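Local structure of putative p22 protein (Leishmania major, 1YQF) at residues P45-P50 with V180-W185. The protein is of unknown function but belongs to the mitochondrial glycoprotein (MAM33) family and is a sequence homologue of human p32. Numbering follows the deposited sequence.
Sequences PEQPTP and VLYSFW
The indole of Trp185 carries Gln47 on one face, with CB 3.5 Å from the centroid of the five-membered ring and almost on its normal, a CH-pi contact, while the carbonyl oxygen of Pro45 lies in the ring plane at the edge, 3.3 Å from Trp185 CD1. In the p32-like fold, which combines an antiparallel sheet with long terminal helices, this contact lays the proline-rich connection between helix 23-39 and strand 55-58 along the long C-terminal helix 173-202. Residues 45-50 run extended, with backbone angles close to polyproline II. Gln47 has CG anti to its own N (chi1 -177°) and a straight chain beyond, which carries it from the pyrrole part of the indole to the benzo part. There its amide stacks with the planes 15° apart, NE2 standing 3.4 Å from Trp185 CZ2. The amide oxygen OE1 reaches the edge of the neighbouring Tyr182 ring, where Pro48 CG also packs; one face of that phenol meets Trp185 CE3. Beyond the contact, Phe65 of strand 64-71 meets Tyr182 edge-to-face and so links this helical turn to the sheet, while Phe178, one turn earlier on the same helix, meets the ring at a lower angle. Pro48 sits with its ring against the helix backbone, CG 3.4 Å from Tyr182 N and 3.7 Å from Leu181 CB. No direct hydrogen bond joins the segments, and polar contact instead passes through a water that donates to Glu46 O at 3.0 Å and to Leu181 O at 2.7 Å, the same carbonyl that accepts the helical bond from Trp185 N.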
loop_
_atom_site.group_PDB
_atom_site.type_symbol
_atom_site.label_atom_id
_atom_site.label_comp_id
_atom_site.label_asym_id
_atom_site.label_seq_id
_atom_site.Cartn_x
_atom_site.Cartn_y
_atom_site.Cartn_z
ATOM N N PRO A 45 -5.207 -31.145 6.413
ATOM C CA PRO A 45 -5.917 -30.305 7.388
ATOM C C PRO A 45 -7.437 -30.464 7.320
ATOM O O PRO A 45 -8.011 -30.384 6.237
ATOM C CB PRO A 45 -5.500 -28.881 6.991
ATOM C CG PRO A 45 -4.248 -29.053 6.211
ATOM C CD PRO A 45 -4.448 -30.326 5.448
ATOM N N GLU A 46 -8.063 -30.699 8.472
ATOM C CA GLU A 46 -9.516 -30.806 8.583
ATOM C C GLU A 46 -10.128 -29.419 8.722
ATOM O O GLU A 46 -9.577 -28.562 9.420
ATOM C CB GLU A 46 -9.899 -31.634 9.814
ATOM C CG GLU A 46 -9.943 -33.134 9.584
ATOM C CD GLU A 46 -10.391 -33.892 10.819
ATOM O OE1 GLU A 46 -11.519 -33.641 11.297
ATOM O OE2 GLU A 46 -9.615 -34.734 11.317
ATOM N N GLN A 47 -11.270 -29.204 8.073
ATOM C CA GLN A 47 -11.990 -27.944 8.213
ATOM C C GLN A 47 -12.520 -27.810 9.640
ATOM O O GLN A 47 -13.297 -28.655 10.092
ATOM C CB GLN A 47 -13.156 -27.853 7.232
ATOM C CG GLN A 47 -13.891 -26.508 7.295
ATOM C CD GLN A 47 -15.049 -26.394 6.311
ATOM O OE1 GLN A 47 -15.729 -25.370 6.277
ATOM N NE2 GLN A 47 -15.277 -27.436 5.521
ATOM N N PRO A 48 -12.117 -26.753 10.345
ATOM C CA PRO A 48 -12.554 -26.558 11.733
ATOM C C PRO A 48 -14.039 -26.220 11.864
ATOM O O PRO A 48 -14.681 -25.777 10.909
ATOM C CB PRO A 48 -11.693 -25.380 12.198
ATOM C CG PRO A 48 -11.424 -24.624 10.961
ATOM C CD PRO A 48 -11.230 -25.662 9.897
ATOM N N THR A 49 -14.567 -26.447 13.064
ATOM C CA THR A 49 -15.949 -26.117 13.384
ATOM C C THR A 49 -15.969 -24.741 14.039
ATOM O O THR A 49 -15.277 -24.525 15.035
ATOM C CB THR A 49 -16.561 -27.169 14.337
ATOM O OG1 THR A 49 -15.736 -27.330 15.500
ATOM C CG2 THR A 49 -16.577 -28.553 13.692
ATOM N N PRO A 50 -16.741 -23.805 13.485
ATOM C CA PRO A 50 -16.781 -22.440 14.025
ATOM C C PRO A 50 -17.404 -22.399 15.419
ATOM O O PRO A 50 -18.320 -23.185 15.667
ATOM C CB PRO A 50 -17.655 -21.690 13.011
ATOM C CG PRO A 50 -18.499 -22.736 12.398
ATOM C CD PRO A 50 -17.629 -23.955 12.317
ATOM N N VAL A 180 -7.105 -19.540 12.471
ATOM C CA VAL A 180 -5.827 -20.171 12.143
ATOM C C VAL A 180 -6.061 -21.526 11.477
ATOM O O VAL A 180 -5.468 -21.824 10.444
ATOM C CB VAL A 180 -4.941 -20.372 13.402
ATOM C CG1 VAL A 180 -3.657 -21.123 13.058
ATOM C CG2 VAL A 180 -4.586 -19.040 14.033
ATOM N N LEU A 181 -6.929 -22.331 12.079
ATOM C CA LEU A 181 -7.242 -23.671 11.584
ATOM C C LEU A 181 -7.972 -23.635 10.247
ATOM O O LEU A 181 -7.750 -24.492 9.394
ATOM C CB LEU A 181 -8.095 -24.438 12.604
ATOM C CG LEU A 181 -7.399 -24.996 13.848
ATOM C CD1 LEU A 181 -8.426 -25.664 14.752
ATOM C CD2 LEU A 181 -6.285 -25.975 13.490
ATOM N N TYR A 182 -8.845 -22.649 10.076
ATOM C CA TYR A 182 -9.619 -22.506 8.850
ATOM C C TYR A 182 -8.719 -22.028 7.721
ATOM O O TYR A 182 -8.897 -22.424 6.576
ATOM C CB TYR A 182 -10.779 -21.527 9.045
ATOM C CG TYR A 182 -11.799 -21.581 7.936
ATOM C CD1 TYR A 182 -12.874 -22.454 8.001
ATOM C CD2 TYR A 182 -11.681 -20.767 6.812
ATOM C CE1 TYR A 182 -13.814 -22.512 6.981
ATOM C CE2 TYR A 182 -12.617 -20.819 5.784
ATOM C CZ TYR A 182 -13.680 -21.692 5.876
ATOM O OH TYR A 182 -14.611 -21.751 4.867
ATOM N N SER A 183 -7.740 -21.192 8.053
ATOM C CA SER A 183 -6.775 -20.711 7.071
ATOM C C SER A 183 -5.908 -21.853 6.535
ATOM O O SER A 183 -5.675 -21.927 5.333
ATOM C CB SER A 183 -5.894 -19.613 7.665
ATOM O OG SER A 183 -6.653 -18.438 7.899
ATOM N N PHE A 184 -5.446 -22.737 7.422
ATOM C CA PHE A 184 -4.649 -23.895 7.011
ATOM C C PHE A 184 -5.468 -24.780 6.081
ATOM O O PHE A 184 -4.970 -25.231 5.054
ATOM C CB PHE A 184 -4.188 -24.742 8.213
ATOM C CG PHE A 184 -3.123 -24.094 9.073
ATOM C CD1 PHE A 184 -2.100 -23.324 8.518
ATOM C CD2 PHE A 184 -3.135 -24.283 10.453
ATOM C CE1 PHE A 184 -1.123 -22.742 9.332
ATOM C CE2 PHE A 184 -2.160 -23.706 11.266
ATOM C CZ PHE A 184 -1.156 -22.936 10.705
ATOM N N TRP A 185 -6.726 -25.019 6.448
ATOM C CA TRP A 185 -7.614 -25.862 5.655
ATOM C C TRP A 185 -7.878 -25.246 4.289
ATOM O O TRP A 185 -7.706 -25.906 3.275
ATOM C CB TRP A 185 -8.947 -26.100 6.374
ATOM C CG TRP A 185 -9.973 -26.734 5.479
ATOM C CD1 TRP A 185 -10.069 -28.053 5.153
ATOM C CD2 TRP A 185 -11.031 -26.071 4.778
ATOM N NE1 TRP A 185 -11.123 -28.255 4.294
ATOM C CE2 TRP A 185 -11.731 -27.054 4.047
ATOM C CE3 TRP A 185 -11.457 -24.737 4.689
ATOM C CZ2 TRP A 185 -12.836 -26.753 3.248
ATOM C CZ3 TRP A 185 -12.557 -24.438 3.891
ATOM C CH2 TRP A 185 -13.234 -25.445 3.182
HETATM O O HOH W 1 -6.999 -27.117 9.672
#